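Side-chain contact in copper homeostasis protein cutF (Escherichia coli, PDB 2Z4I), which takes part in copper homeostasis, activates the Cpx signalling pathway from the outer membrane, and is required for efficient binding of stationary-phase cells to hydrophobic surfaces: residues K87-A92 / L100-N105. The protein carries 1 engineered substitution. Sequence-based numbering, arbitrary orientation.
Sequences KSYYRA and LDREGN
Tyr-89 lays one face of its ring on the backbone and first side-chain carbon of Arg-102. CA of Arg-102 stands 3.8 Å from the ring centroid, close to the ring normal, a CH-pi contact. Arg-102 CB shifts outward to the phenol end, 3.4 Å from Tyr-89 CZ. The two side chains run side by side in the same direction, but the arginine bends at chi3 and its end leads away, leaving CA and CB to make most of the contact and the guanidinium plane 69° from the ring. At the ring edge, CD1 of Tyr-89 comes within 3.6 Å of the carbonyl O of Leu-100. Replacing Tyr-89 by an alanine would probably strip CA and CB of Arg-102 of their aromatic cover and let the loop from Asp-101 to Gly-104 shift against the strand.

Leu-100 is tied to the strand by its N, which donates to Tyr-89 O at 2.8 Å. With CG anti to the carbonyl carbon (chi1 -40°), the branch is placed where CD1 meets Arg-91 CB at 3.6 Å. The other methyl, CD2, sits over the rim of one guanidinium face of Arg-91, whose NH2 forms a salt bridge with Glu-98.

Beyond Leu-100 the chain folds into a type I turn from Asp-101 to Gly-104, where Asp-101 OD2 accepts the N-H of Asn-105 at 2.6 Å, on its syn side but well out of the carboxylate plane. The turn that follows strand 96-100 is thereby packed back against strand 87-93, the strand next to 96-100 in the antiparallel up-and-down meander of the calycin-like N-terminal beta-barrel.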
ATOM      1  N   LYS A  87     -23.478 -30.106   2.836  1.00 39.13           N
ATOM      2  CA  LYS A  87     -23.960 -28.763   3.159  1.00 39.28           C
ATOM      3  C   LYS A  87     -22.875 -27.703   3.451  1.00 37.04           C
ATOM      4  O   LYS A  87     -21.719 -28.024   3.735  1.00 35.33           O
ATOM      5  CB  LYS A  87     -24.939 -28.841   4.341  1.00 43.02           C
ATOM      6  CG  LYS A  87     -26.150 -29.724   4.083  1.00 48.81           C
ATOM      7  CD  LYS A  87     -27.202 -29.630   5.192  1.00 54.51           C
ATOM      8  CE  LYS A  87     -28.498 -30.373   4.773  1.00 59.29           C
ATOM      9  NZ  LYS A  87     -29.697 -30.150   5.669  1.00 59.95           N
ATOM     10  N   SER A  88     -23.274 -26.435   3.351  1.00 35.25           N
ATOM     11  CA  SER A  88     -22.412 -25.273   3.616  1.00 33.80           C
ATOM     12  C   SER A  88     -23.354 -24.144   4.064  1.00 33.08           C
ATOM     13  O   SER A  88     -24.532 -24.142   3.721  1.00 31.17           O
ATOM     14  CB  SER A  88     -21.620 -24.879   2.369  1.00 31.14           C
ATOM     15  OG  SER A  88     -22.404 -25.036   1.209  1.00 33.54           O
ATOM     16  N   TYR A  89     -22.844 -23.170   4.807  1.00 33.71           N
ATOM     17  CA  TYR A  89     -23.737 -22.161   5.343  1.00 33.42           C
ATOM     18  C   TYR A  89     -23.345 -20.728   5.169  1.00 34.87           C
ATOM     19  O   TYR A  89     -22.173 -20.390   5.254  1.00 37.54           O
ATOM     20  CB  TYR A  89     -23.911 -22.425   6.831  1.00 33.45           C
ATOM     21  CG  TYR A  89     -23.872 -23.897   7.177  1.00 32.21           C
ATOM     22  CD1 TYR A  89     -22.664 -24.591   7.236  1.00 31.54           C
ATOM     23  CD2 TYR A  89     -25.048 -24.605   7.409  1.00 31.76           C
ATOM     24  CE1 TYR A  89     -22.638 -25.954   7.520  1.00 32.09           C
ATOM     25  CE2 TYR A  89     -25.029 -25.962   7.690  1.00 30.91           C
ATOM     26  CZ  TYR A  89     -23.830 -26.625   7.748  1.00 31.76           C
ATOM     27  OH  TYR A  89     -23.828 -27.959   8.066  1.00 33.89           O
ATOM     28  N   TYR A  90     -24.346 -19.876   4.969  1.00 34.71           N
ATOM     29  CA  TYR A  90     -24.110 -18.450   4.807  1.00 33.51           C
ATOM     30  C   TYR A  90     -25.124 -17.608   5.572  1.00 33.36           C
ATOM     31  O   TYR A  90     -26.240 -18.037   5.837  1.00 30.81           O
ATOM     32  CB  TYR A  90     -24.188 -18.053   3.336  1.00 32.82           C
ATOM     33  CG  TYR A  90     -23.242 -18.772   2.425  1.00 32.88           C
ATOM     34  CD1 TYR A  90     -23.461 -20.091   2.078  1.00 34.84           C
ATOM     35  CD2 TYR A  90     -22.138 -18.123   1.890  1.00 34.23           C
ATOM     36  CE1 TYR A  90     -22.608 -20.760   1.216  1.00 37.34           C
ATOM     37  CE2 TYR A  90     -21.276 -18.776   1.027  1.00 37.19           C
ATOM     38  CZ  TYR A  90     -21.516 -20.103   0.694  1.00 39.21           C
ATOM     39  OH  TYR A  90     -20.654 -20.785  -0.143  1.00 41.95           O
ATOM     40  N   ARG A  91     -24.715 -16.397   5.918  1.00 35.23           N
ATOM     41  CA  ARG A  91     -25.570 -15.444   6.602  1.00 39.28           C
ATOM     42  C   ARG A  91     -25.520 -14.222   5.704  1.00 40.61           C
ATOM     43  O   ARG A  91     -24.449 -13.650   5.501  1.00 41.36           O
ATOM     44  CB  ARG A  91     -24.997 -15.094   7.971  1.00 41.69           C
ATOM     45  CG  ARG A  91     -25.722 -13.956   8.673  1.00 47.99           C
ATOM     46  CD  ARG A  91     -25.275 -13.820  10.127  1.00 55.02           C
ATOM     47  NE  ARG A  91     -23.853 -13.485  10.235  1.00 60.92           N
ATOM     48  CZ  ARG A  91     -23.132 -13.597  11.352  1.00 62.23           C
ATOM     49  NH1 ARG A  91     -23.699 -14.042  12.472  1.00 61.50           N
ATOM     50  NH2 ARG A  91     -21.840 -13.268  11.344  1.00 61.79           N
ATOM     51  N   ALA A  92     -26.653 -13.813   5.153  1.00 41.61           N
ATOM     52  CA  ALA A  92     -26.633 -12.654   4.271  1.00 44.69           C
ATOM     53  C   ALA A  92     -26.914 -11.330   4.988  1.00 46.66           C
ATOM     54  O   ALA A  92     -28.061 -11.008   5.260  1.00 49.15           O
ATOM     55  CB  ALA A  92     -27.624 -12.858   3.140  1.00 43.89           C
ATOM     56  N   LEU A 100     -20.177 -19.408   6.921  1.00 33.22           N
ATOM     57  CA  LEU A 100     -20.194 -19.810   8.325  1.00 31.18           C
ATOM     58  C   LEU A 100     -19.990 -21.310   8.529  1.00 31.71           C
ATOM     59  O   LEU A 100     -20.044 -22.096   7.577  1.00 32.49           O
ATOM     60  CB  LEU A 100     -21.538 -19.454   8.952  1.00 28.81           C
ATOM     61  CG  LEU A 100     -22.234 -18.143   8.620  1.00 26.80           C
ATOM     62  CD1 LEU A 100     -23.623 -18.188   9.221  1.00 26.20           C
ATOM     63  CD2 LEU A 100     -21.453 -16.970   9.178  1.00 25.38           C
ATOM     64  N   ASP A 101     -19.761 -21.689   9.785  1.00 30.91           N
ATOM     65  CA  ASP A 101     -19.637 -23.086  10.176  1.00 31.76           C
ATOM     66  C   ASP A 101     -21.091 -23.416  10.533  1.00 32.02           C
ATOM     67  O   ASP A 101     -21.911 -22.500  10.598  1.00 31.71           O
ATOM     68  CB  ASP A 101     -18.733 -23.214  11.399  1.00 34.85           C
ATOM     69  CG  ASP A 101     -19.232 -22.413  12.592  1.00 37.40           C
ATOM     70  OD1 ASP A 101     -18.529 -22.393  13.626  1.00 39.92           O
ATOM     71  OD2 ASP A 101     -20.319 -21.804  12.510  1.00 39.30           O
ATOM     72  N   ARG A 102     -21.453 -24.674  10.775  1.00 32.70           N
ATOM     73  CA  ARG A 102     -22.866 -24.913  11.064  1.00 33.72           C
ATOM     74  C   ARG A 102     -23.372 -24.279  12.355  1.00 34.52           C
ATOM     75  O   ARG A 102     -24.572 -24.182  12.551  1.00 34.52           O
ATOM     76  CB  ARG A 102     -23.215 -26.408  11.034  1.00 33.89           C
ATOM     77  CG  ARG A 102     -22.543 -27.264  12.081  1.00 37.72           C
ATOM     78  CD  ARG A 102     -22.916 -28.742  11.909  1.00 38.41           C
ATOM     79  NE  ARG A 102     -24.148 -29.137  12.595  1.00 38.56           N
ATOM     80  CZ  ARG A 102     -24.233 -29.390  13.902  1.00 37.88           C
ATOM     81  NH1 ARG A 102     -23.160 -29.288  14.673  1.00 36.32           N
ATOM     82  NH2 ARG A 102     -25.387 -29.758  14.438  1.00 38.34           N
ATOM     83  N   GLU A 103     -22.480 -23.825  13.228  1.00 35.73           N
ATOM     84  CA  GLU A 103     -22.926 -23.192  14.468  1.00 37.51           C
ATOM     85  C   GLU A 103     -23.319 -21.730  14.268  1.00 36.74           C
ATOM     86  O   GLU A 103     -23.910 -21.108  15.157  1.00 35.91           O
ATOM     87  CB  GLU A 103     -21.846 -23.269  15.542  1.00 40.67           C
ATOM     88  CG  GLU A 103     -21.568 -24.666  16.039  1.00 48.92           C
ATOM     89  CD  GLU A 103     -20.509 -25.383  15.225  1.00 54.55           C
ATOM     90  OE1 GLU A 103     -19.347 -24.907  15.203  1.00 58.24           O
ATOM     91  OE2 GLU A 103     -20.839 -26.424  14.615  1.00 56.84           O
ATOM     92  N   GLY A 104     -22.988 -21.183  13.104  1.00 35.74           N
ATOM     93  CA  GLY A 104     -23.318 -19.797  12.821  1.00 34.86           C
ATOM     94  C   GLY A 104     -22.145 -18.836  12.925  1.00 34.66           C
ATOM     95  O   GLY A 104     -22.296 -17.634  12.721  1.00 34.44           O
ATOM     96  N   ASN A 105     -20.971 -19.355  13.247  1.00 34.15           N
ATOM     97  CA  ASN A 105     -19.800 -18.511  13.359  1.00 36.63           C
ATOM     98  C   ASN A 105     -19.235 -18.310  11.964  1.00 37.14           C
ATOM     99  O   ASN A 105     -19.307 -19.202  11.124  1.00 38.97           O
ATOM    100  CB  ASN A 105     -18.761 -19.184  14.243  1.00 40.92           C
ATOM    101  CG  ASN A 105     -19.323 -19.587  15.584  1.00 44.48           C
ATOM    102  OD1 ASN A 105     -18.878 -20.571  16.189  1.00 45.68           O
ATOM    103  ND2 ASN A 105     -20.308 -18.827  16.064  1.00 46.87           N
TER